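Local structure of folylpolyglutamate synthase protein FOLC (Mycobacterium tuberculosis, 2VOS) at residues F263-R268 with Q298-V303; G274-L279 with D288-L293. The protein probably adds L-glutamate to dihydropteroate and to tetrahydrofolate polyglutamates at the expense of ATP, with magnesium as cofactor. All blocks are in the same frame, centred on the assembly; numbering follows the deposited sequence.

Contact 1 (F263-R268 with Q298-V303); sequences FAVLRR and QAHNAV. With ADP (adenosine-5'-diphosphate), chain B.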
ATOM      1  N   PHE A 263     -12.582  14.978 -11.414  1.00 40.81           N
ATOM      2  CA  PHE A 263     -13.327  14.209 -10.397  1.00 39.65           C
ATOM      3  C   PHE A 263     -12.982  14.748  -9.000  1.00 40.48           C
ATOM      4  O   PHE A 263     -11.951  15.427  -8.833  1.00 41.22           O
ATOM      5  CB  PHE A 263     -13.008  12.699 -10.486  1.00 39.75           C
ATOM      6  CG  PHE A 263     -11.548  12.375 -10.325  1.00 38.29           C
ATOM      7  CD1 PHE A 263     -10.676  12.391 -11.444  1.00 38.42           C
ATOM      8  CD2 PHE A 263     -11.042  12.018  -9.107  1.00 39.85           C
ATOM      9  CE1 PHE A 263      -9.295  12.057 -11.298  1.00 35.87           C
ATOM     10  CE2 PHE A 263      -9.634  11.708  -8.940  1.00 36.39           C
ATOM     11  CZ  PHE A 263      -8.790  11.739 -10.021  1.00 36.20           C
ATOM     12  N   ALA A 264     -13.802  14.451  -7.988  1.00 39.72           N
ATOM     13  CA  ALA A 264     -13.583  15.044  -6.645  1.00 39.84           C
ATOM     14  C   ALA A 264     -14.444  14.386  -5.599  1.00 39.84           C
ATOM     15  O   ALA A 264     -15.501  13.842  -5.913  1.00 40.98           O
ATOM     16  CB  ALA A 264     -13.910  16.563  -6.659  1.00 38.66           C
ATOM     17  N   VAL A 265     -14.006  14.440  -4.347  1.00 39.52           N
ATOM     18  CA  VAL A 265     -14.908  14.151  -3.245  1.00 39.21           C
ATOM     19  C   VAL A 265     -15.785  15.384  -3.050  1.00 40.26           C
ATOM     20  O   VAL A 265     -15.272  16.462  -2.759  1.00 40.27           O
ATOM     21  CB  VAL A 265     -14.139  13.972  -1.988  1.00 38.47           C
ATOM     22  CG1 VAL A 265     -15.116  13.694  -0.873  1.00 39.17           C
ATOM     23  CG2 VAL A 265     -13.151  12.797  -2.172  1.00 38.61           C
ATOM     24  N   LEU A 266     -17.092  15.243  -3.224  1.00 40.24           N
ATOM     25  CA  LEU A 266     -17.998  16.367  -3.042  1.00 40.37           C
ATOM     26  C   LEU A 266     -18.385  16.541  -1.563  1.00 40.72           C
ATOM     27  O   LEU A 266     -18.380  17.663  -1.050  1.00 40.62           O
ATOM     28  CB  LEU A 266     -19.244  16.207  -3.929  1.00 39.72           C
ATOM     29  CG  LEU A 266     -18.979  16.238  -5.435  1.00 40.29           C
ATOM     30  CD1 LEU A 266     -20.274  16.165  -6.230  1.00 39.16           C
ATOM     31  CD2 LEU A 266     -18.214  17.499  -5.850  1.00 40.64           C
ATOM     32  N   ARG A 267     -18.747  15.448  -0.890  1.00 40.54           N
ATOM     33  CA  ARG A 267     -19.191  15.536   0.506  1.00 42.49           C
ATOM     34  C   ARG A 267     -18.751  14.243   1.209  1.00 42.61           C
ATOM     35  O   ARG A 267     -18.625  13.183   0.577  1.00 42.52           O
ATOM     36  CB  ARG A 267     -20.722  15.627   0.622  1.00 42.67           C
ATOM     37  CG  ARG A 267     -21.407  16.496  -0.397  1.00 47.37           C
ATOM     38  CD  ARG A 267     -22.900  16.891  -0.065  1.00 53.32           C
ATOM     39  NE  ARG A 267     -23.087  18.338  -0.351  1.00 55.74           N
ATOM     40  CZ  ARG A 267     -23.217  18.857  -1.579  1.00 58.74           C
ATOM     41  NH1 ARG A 267     -23.221  18.044  -2.654  1.00 58.08           N
ATOM     42  NH2 ARG A 267     -23.333  20.184  -1.740  1.00 56.71           N
ATOM     43  N   ARG A 268     -18.610  14.314   2.519  1.00 42.44           N
ATOM     44  CA  ARG A 268     -18.204  13.167   3.288  1.00 44.00           C
ATOM     45  C   ARG A 268     -18.675  13.341   4.718  1.00 44.64           C
ATOM     46  O   ARG A 268     -18.630  14.462   5.246  1.00 45.47           O
ATOM     47  CB  ARG A 268     -16.699  13.080   3.176  1.00 44.57           C
ATOM     48  CG  ARG A 268     -15.976  12.861   4.380  1.00 49.42           C
ATOM     49  CD  ARG A 268     -14.440  12.823   4.026  1.00 49.30           C
ATOM     50  NE  ARG A 268     -13.972  11.687   4.754  1.00 50.61           N
ATOM     51  CZ  ARG A 268     -13.566  11.703   6.022  1.00 49.16           C
ATOM     52  NH1 ARG A 268     -13.475  12.852   6.680  1.00 45.13           N
ATOM     53  NH2 ARG A 268     -13.216  10.550   6.596  1.00 41.67           N
ATOM     54  N   GLN A 298      -8.687   8.183   2.967  1.00 38.33           N
ATOM     55  CA  GLN A 298      -9.353   7.086   2.246  1.00 38.79           C
ATOM     56  C   GLN A 298     -10.502   7.590   1.319  1.00 39.44           C
ATOM     57  O   GLN A 298     -10.830   6.960   0.345  1.00 39.88           O
ATOM     58  CB  GLN A 298      -9.814   5.959   3.184  1.00 36.18           C
ATOM     59  CG  GLN A 298      -8.602   5.289   3.922  1.00 37.70           C
ATOM     60  CD  GLN A 298      -7.762   4.431   2.993  1.00 38.56           C
ATOM     61  OE1 GLN A 298      -7.963   4.414   1.784  1.00 40.04           O
ATOM     62  NE2 GLN A 298      -6.848   3.664   3.556  1.00 40.32           N
ATOM     63  N   ALA A 299     -11.118   8.714   1.647  1.00 39.41           N
ATOM     64  CA  ALA A 299     -12.089   9.276   0.715  1.00 40.10           C
ATOM     65  C   ALA A 299     -11.418   9.689  -0.589  1.00 40.45           C
ATOM     66  O   ALA A 299     -11.987   9.551  -1.676  1.00 39.50           O
ATOM     67  CB  ALA A 299     -12.837  10.526   1.376  1.00 39.99           C
ATOM     68  N   HIS A 300     -10.192  10.196  -0.482  1.00 40.75           N
ATOM     69  CA  HIS A 300      -9.455  10.646  -1.676  1.00 40.93           C
ATOM     70  C   HIS A 300      -8.974   9.459  -2.493  1.00 39.71           C
ATOM     71  O   HIS A 300      -9.002   9.494  -3.732  1.00 38.85           O
ATOM     72  CB  HIS A 300      -8.266  11.562  -1.254  1.00 39.91           C
ATOM     73  CG  HIS A 300      -8.746  12.897  -0.793  1.00 46.50           C
ATOM     74  ND1 HIS A 300      -9.403  13.775  -1.641  1.00 48.54           N
ATOM     75  CD2 HIS A 300      -8.771  13.470   0.433  1.00 48.74           C
ATOM     76  CE1 HIS A 300      -9.811  14.828  -0.955  1.00 49.39           C
ATOM     77  NE2 HIS A 300      -9.447  14.666   0.306  1.00 52.05           N
ATOM     78  N   ASN A 301      -8.522   8.413  -1.799  1.00 37.69           N
ATOM     79  CA  ASN A 301      -8.162   7.157  -2.450  1.00 39.19           C
ATOM     80  C   ASN A 301      -9.414   6.579  -3.145  1.00 38.84           C
ATOM     81  O   ASN A 301      -9.315   6.117  -4.269  1.00 40.39           O
ATOM     82  CB  ASN A 301      -7.665   6.092  -1.443  1.00 37.25           C
ATOM     83  CG  ASN A 301      -6.319   6.488  -0.824  1.00 40.79           C
ATOM     84  OD1 ASN A 301      -5.633   7.369  -1.356  1.00 39.66           O
ATOM     85  ND2 ASN A 301      -5.933   5.826   0.258  1.00 38.11           N
ATOM     86  N   ALA A 302     -10.566   6.608  -2.479  1.00 38.17           N
ATOM     87  CA  ALA A 302     -11.807   6.149  -3.138  1.00 38.03           C
ATOM     88  C   ALA A 302     -12.129   6.844  -4.430  1.00 37.89           C
ATOM     89  O   ALA A 302     -12.406   6.209  -5.448  1.00 39.17           O
ATOM     90  CB  ALA A 302     -12.989   6.257  -2.184  1.00 38.55           C
ATOM     91  N   VAL A 303     -12.116   8.170  -4.459  1.00 38.11           N
ATOM     92  CA  VAL A 303     -12.546   8.799  -5.705  1.00 38.02           C
ATOM     93  C   VAL A 303     -11.467   8.579  -6.780  1.00 38.08           C
ATOM     94  O   VAL A 303     -11.762   8.503  -7.964  1.00 37.86           O
ATOM     95  CB  VAL A 303     -12.780  10.329  -5.529  1.00 37.75           C
ATOM     96  CG1 VAL A 303     -11.451  11.063  -5.319  1.00 35.45           C
ATOM     97  CG2 VAL A 303     -13.545  10.888  -6.719  1.00 37.33           C
TER
HETATM   98  PB  ADP B1490       1.226   2.455  -0.246  1.00 32.04           P
HETATM   99  O1B ADP B1490       0.816   1.162  -0.901  1.00 29.25           O
HETATM  100  O2B ADP B1490       2.393   2.296   0.688  1.00 33.59           O
HETATM  101  O3B ADP B1490       1.337   3.650  -1.143  1.00 30.87           O
HETATM  102  PA  ADP B1490      -1.102   2.115   1.559  1.00 32.77           P
HETATM  103  O1A ADP B1490      -0.494   0.782   1.973  1.00 31.51           O
HETATM  104  O2A ADP B1490      -2.552   2.318   1.154  1.00 26.12           O
HETATM  105  O3A ADP B1490      -0.039   2.959   0.644  1.00 31.81           O
HETATM  106  O5' ADP B1490      -0.985   2.984   2.927  1.00 35.29           O
HETATM  107  C5' ADP B1490       0.165   3.015   3.786  1.00 33.51           C
HETATM  108  C4' ADP B1490      -0.180   4.027   4.901  1.00 39.19           C
HETATM  109  O4' ADP B1490      -0.301   5.351   4.313  1.00 34.70           O
HETATM  110  C3' ADP B1490      -1.560   3.833   5.526  1.00 41.59           C
HETATM  111  O3' ADP B1490      -1.471   3.136   6.751  1.00 47.10           O
HETATM  112  C2' ADP B1490      -2.113   5.183   5.886  1.00 42.55           C
HETATM  113  O2' ADP B1490      -1.431   5.604   7.118  1.00 48.77           O
HETATM  114  C1' ADP B1490      -1.440   6.059   4.862  1.00 37.44           C
HETATM  115  N9  ADP B1490      -2.240   6.417   3.655  1.00 34.80           N
HETATM  116  C8  ADP B1490      -2.906   5.633   2.742  1.00 32.19           C
HETATM  117  N7  ADP B1490      -3.445   6.420   1.764  1.00 31.85           N
HETATM  118  C5  ADP B1490      -3.018   7.695   2.001  1.00 31.30           C
HETATM  119  C6  ADP B1490      -3.168   9.007   1.361  1.00 33.48           C
HETATM  120  N6  ADP B1490      -3.892   9.144   0.230  1.00 30.42           N
HETATM  121  N1  ADP B1490      -2.604  10.046   1.986  1.00 30.70           N
HETATM  122  C2  ADP B1490      -1.913  10.001   3.155  1.00 31.87           C
HETATM  123  N3  ADP B1490      -1.697   8.826   3.801  1.00 32.58           N
HETATM  124  C4  ADP B1490      -2.248   7.692   3.256  1.00 34.00           C
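Strand 264-268, through Val265, runs across helix 298-303, through Val303, with the two axes 7.9 Å apart at their closest and an angle of 122° between their N-to-C directions. This is helix-on-sheet packing inside the Mur ligase middle domain: an outer strand of a three-stranded antiparallel sheet lies against the helix whose far side reads the adenine of ADP. No hydrogen bond joins the two segments, so the contact rests on apolar groups. Val265 carries its centre. Its CG1 is anti to the backbone N (chi1 179°), which turns CG2 to the helix, where it lies 3.5 Å from Ala299 O and 4.0 Å from Val303 CG1. The same methyl approaches the His300 ring obliquely, while His300 ND1 is hydrogen-bonded to Glu259. At the loop end Phe263 offers an edge of its ring: CD2 meets Val303 CG2 at 3.6 Å, close to the ring plane. At the other end the aliphatic part of Arg268 passes Ala299 CB, and NE comes within 3.7 Å of that methyl; the polar atoms of Arg268 bind outside both segments, NE to Gln275 and NH2 to Glu369 in a salt bridge. The classic beta bulge formed by Leu266 and Arg267 facing Gln278 disturbs regular pairing between Val265 and Arg268. On the nucleotide side the Asn301 amide uses both its atoms: OD1 accepts from ADP N6 at 2.9 Å, and ND2 donates to ADP N7 with an N-H...N angle of 172°. A second bond from Asn301 ND2, to Gln298 OE1 at 2.9 Å, helps fix the rotation of that amide.

Contact 2 (G274-L279 with D288-L293); sequences GQVLQL and DIYLPL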
ATOM      1  N   GLY A 274     -16.826   3.782   9.527  1.00 38.64           N
ATOM      2  CA  GLY A 274     -16.168   4.347   8.345  1.00 37.94           C
ATOM      3  C   GLY A 274     -16.703   5.710   7.989  1.00 39.02           C
ATOM      4  O   GLY A 274     -16.577   6.648   8.781  1.00 38.00           O
ATOM      5  N   GLN A 275     -17.259   5.854   6.767  1.00 38.41           N
ATOM      6  CA  GLN A 275     -17.713   7.161   6.325  1.00 37.72           C
ATOM      7  C   GLN A 275     -18.669   6.999   5.141  1.00 38.52           C
ATOM      8  O   GLN A 275     -18.676   5.967   4.487  1.00 37.59           O
ATOM      9  CB  GLN A 275     -16.518   7.995   5.831  1.00 36.54           C
ATOM     10  CG  GLN A 275     -15.583   7.267   4.861  1.00 37.10           C
ATOM     11  CD  GLN A 275     -14.221   7.973   4.710  1.00 41.20           C
ATOM     12  OE1 GLN A 275     -14.178   9.125   4.223  1.00 40.21           O
ATOM     13  NE2 GLN A 275     -13.120   7.317   5.161  1.00 34.88           N
ATOM     14  N   VAL A 276     -19.466   8.027   4.876  1.00 37.63           N
ATOM     15  CA  VAL A 276     -20.370   7.997   3.764  1.00 37.90           C
ATOM     16  C   VAL A 276     -19.936   9.132   2.836  1.00 38.30           C
ATOM     17  O   VAL A 276     -19.713  10.253   3.281  1.00 38.57           O
ATOM     18  CB  VAL A 276     -21.790   8.222   4.259  1.00 39.25           C
ATOM     19  CG1 VAL A 276     -22.725   8.346   3.025  1.00 41.66           C
ATOM     20  CG2 VAL A 276     -22.264   7.009   5.165  1.00 38.32           C
ATOM     21  N   LEU A 277     -19.831   8.849   1.547  1.00 38.29           N
ATOM     22  CA  LEU A 277     -19.299   9.785   0.561  1.00 37.84           C
ATOM     23  C   LEU A 277     -20.286  10.145  -0.535  1.00 37.39           C
ATOM     24  O   LEU A 277     -21.110   9.334  -0.954  1.00 38.55           O
ATOM     25  CB  LEU A 277     -18.034   9.148  -0.122  1.00 37.38           C
ATOM     26  CG  LEU A 277     -17.007   8.573   0.873  1.00 40.91           C
ATOM     27  CD1 LEU A 277     -15.842   7.829   0.098  1.00 39.22           C
ATOM     28  CD2 LEU A 277     -16.448   9.665   1.719  1.00 40.13           C
ATOM     29  N   GLN A 278     -20.139  11.345  -1.065  1.00 37.23           N
ATOM     30  CA  GLN A 278     -20.723  11.661  -2.338  1.00 37.73           C
ATOM     31  C   GLN A 278     -19.571  12.038  -3.258  1.00 38.08           C
ATOM     32  O   GLN A 278     -18.830  13.000  -2.970  1.00 37.45           O
ATOM     33  CB  GLN A 278     -21.674  12.889  -2.214  1.00 37.18           C
ATOM     34  CG  GLN A 278     -22.347  13.152  -3.546  1.00 40.92           C
ATOM     35  CD  GLN A 278     -23.355  14.278  -3.471  1.00 48.83           C
ATOM     36  OE1 GLN A 278     -22.999  15.427  -3.138  1.00 48.23           O
ATOM     37  NE2 GLN A 278     -24.631  13.960  -3.805  1.00 42.62           N
ATOM     38  N   LEU A 279     -19.418  11.300  -4.358  1.00 38.31           N
ATOM     39  CA  LEU A 279     -18.264  11.475  -5.243  1.00 38.72           C
ATOM     40  C   LEU A 279     -18.680  11.946  -6.634  1.00 39.57           C
ATOM     41  O   LEU A 279     -19.577  11.369  -7.251  1.00 39.40           O
ATOM     42  CB  LEU A 279     -17.511  10.152  -5.367  1.00 38.20           C
ATOM     43  CG  LEU A 279     -17.012   9.483  -4.067  1.00 40.66           C
ATOM     44  CD1 LEU A 279     -16.305   8.078  -4.333  1.00 44.56           C
ATOM     45  CD2 LEU A 279     -16.038  10.378  -3.301  1.00 36.70           C
ATOM     46  N   ASP A 288     -24.362   8.409  -1.545  1.00 42.41           N
ATOM     47  CA  ASP A 288     -24.556   7.413  -0.494  1.00 44.16           C
ATOM     48  C   ASP A 288     -23.584   6.248  -0.617  1.00 42.01           C
ATOM     49  O   ASP A 288     -23.970   5.087  -0.481  1.00 40.74           O
ATOM     50  CB  ASP A 288     -25.980   6.854  -0.506  1.00 46.14           C
ATOM     51  CG  ASP A 288     -26.408   6.205   0.901  1.00 57.56           C
ATOM     52  OD1 ASP A 288     -25.909   6.695   1.996  1.00 64.60           O
ATOM     53  OD2 ASP A 288     -27.278   5.235   0.913  1.00 63.71           O
ATOM     54  N   ILE A 289     -22.330   6.558  -0.905  1.00 40.19           N
ATOM     55  CA  ILE A 289     -21.314   5.553  -0.890  1.00 39.78           C
ATOM     56  C   ILE A 289     -20.849   5.317   0.557  1.00 40.68           C
ATOM     57  O   ILE A 289     -20.259   6.220   1.170  1.00 41.46           O
ATOM     58  CB  ILE A 289     -20.148   5.965  -1.740  1.00 40.72           C
ATOM     59  CG1 ILE A 289     -20.586   5.955  -3.209  1.00 40.18           C
ATOM     60  CG2 ILE A 289     -18.978   4.950  -1.551  1.00 39.53           C
ATOM     61  CD1 ILE A 289     -19.629   6.683  -4.122  1.00 38.27           C
ATOM     62  N   TYR A 290     -21.124   4.133   1.095  1.00 38.55           N
ATOM     63  CA  TYR A 290     -20.572   3.783   2.386  1.00 38.62           C
ATOM     64  C   TYR A 290     -19.228   3.116   2.193  1.00 38.74           C
ATOM     65  O   TYR A 290     -19.126   2.113   1.459  1.00 38.88           O
ATOM     66  CB  TYR A 290     -21.538   2.888   3.182  1.00 38.92           C
ATOM     67  CG  TYR A 290     -20.892   2.415   4.491  1.00 38.93           C
ATOM     68  CD1 TYR A 290     -20.776   3.266   5.592  1.00 41.54           C
ATOM     69  CD2 TYR A 290     -20.403   1.117   4.623  1.00 41.52           C
ATOM     70  CE1 TYR A 290     -20.178   2.835   6.807  1.00 41.60           C
ATOM     71  CE2 TYR A 290     -19.765   0.666   5.862  1.00 39.36           C
ATOM     72  CZ  TYR A 290     -19.660   1.548   6.919  1.00 41.27           C
ATOM     73  OH  TYR A 290     -19.102   1.146   8.132  1.00 45.75           O
ATOM     74  N   LEU A 291     -18.182   3.682   2.811  1.00 37.47           N
ATOM     75  CA  LEU A 291     -16.849   3.071   2.709  1.00 38.44           C
ATOM     76  C   LEU A 291     -16.464   2.622   4.119  1.00 38.26           C
ATOM     77  O   LEU A 291     -16.389   3.473   5.018  1.00 37.46           O
ATOM     78  CB  LEU A 291     -15.860   4.136   2.223  1.00 37.16           C
ATOM     79  CG  LEU A 291     -14.416   3.614   2.072  1.00 41.94           C
ATOM     80  CD1 LEU A 291     -14.309   2.653   0.887  1.00 38.14           C
ATOM     81  CD2 LEU A 291     -13.493   4.793   1.877  1.00 36.68           C
ATOM     82  N   PRO A 292     -16.269   1.305   4.347  1.00 38.88           N
ATOM     83  CA  PRO A 292     -15.969   0.909   5.729  1.00 38.81           C
ATOM     84  C   PRO A 292     -14.457   1.119   6.137  1.00 39.77           C
ATOM     85  O   PRO A 292     -13.809   0.182   6.629  1.00 38.98           O
ATOM     86  CB  PRO A 292     -16.336  -0.569   5.760  1.00 39.59           C
ATOM     87  CG  PRO A 292     -15.932  -1.068   4.332  1.00 39.14           C
ATOM     88  CD  PRO A 292     -16.279   0.164   3.419  1.00 38.21           C
ATOM     89  N   LEU A 293     -13.906   2.315   5.907  1.00 39.39           N
ATOM     90  CA  LEU A 293     -12.522   2.593   6.269  1.00 41.28           C
ATOM     91  C   LEU A 293     -12.551   3.993   6.891  1.00 41.41           C
ATOM     92  O   LEU A 293     -13.368   4.856   6.496  1.00 41.51           O
ATOM     93  CB  LEU A 293     -11.606   2.647   5.013  1.00 41.53           C
ATOM     94  CG  LEU A 293     -11.453   1.372   4.200  1.00 41.24           C
ATOM     95  CD1 LEU A 293     -10.566   1.630   2.983  1.00 43.86           C
ATOM     96  CD2 LEU A 293     -10.845   0.262   5.114  1.00 40.03           C
TER
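Gln275 pairs with Leu291 through two backbone bonds, Leu291 N to Gln275 O at 2.9 Å, nearly straight at 173°, and Gln275 N to Leu291 O at 3.1 Å; Leu291 O also takes a weak bond from Leu293 N. Leu277 and Ile289 form the next hydrogen-bonded pair: Leu277 N reaches Ile289 O at 2.7 Å and Ile289 N returns to Leu277 O at 3.0 Å. Between them stands the non-hydrogen-bonded pair Val276 and Tyr290, where Val276 CG2 sits at the edge of the tyrosine ring. The phenol oxygen of Tyr290 is hydrogen-bonded to Val272 O. Chi1 of 48° sets the Gln275 CG between the backbone N and the carbonyl carbon, and the extended chain beyond it carries NE2 to Leu293 O at 2.8 Å, well above the carbonyl plane. NE2 also reaches Gly295 O, and OE1 accepts from Arg268, so both ends of this buried amide are satisfied. Leu279 CD1 packs on Ile289 CD1 at 3.6 Å; Phe330 of helix 323-331 packs on Leu279, Ile289 and Leu291, while Leu277 meets Ala299 and Ala302 of helix 296-312. Gly274 takes backbone angles that call for glycine, its CA 3.4 Å from Leu291 O, where strand 288-291 ends in the inverse gamma turn centred on Pro292. Antiparallel pairing of consecutive strands defines a beta hairpin, here within the Mur ligase middle domain.

How the contacts relate
Centred about 9 Å apart, contacts 1 and 2 share one antiparallel sheet, in which strands 264-271 and 274-281 are neighbours. The hydrogen bond between Arg268 NE and Gln275 OE1 that joins them spans 2.6 Å, and a second, between Arg267 NH1 and Gln278 OE1, spans 2.7 Å. Packing adds to these: Ala299 CB is 3.4 Å from Gln275 OE1, so the glutamine touches the helix of contact 1 while its amide also holds contact 2. Strand 284-291 is followed, after a short turn, by helix 296-312, carrying the chain from the hairpin to the nucleotide. Contact 1 reaches ADP itself through Asn301, whereas in contact 2 the Leu293 side chain is about 8 Å from it.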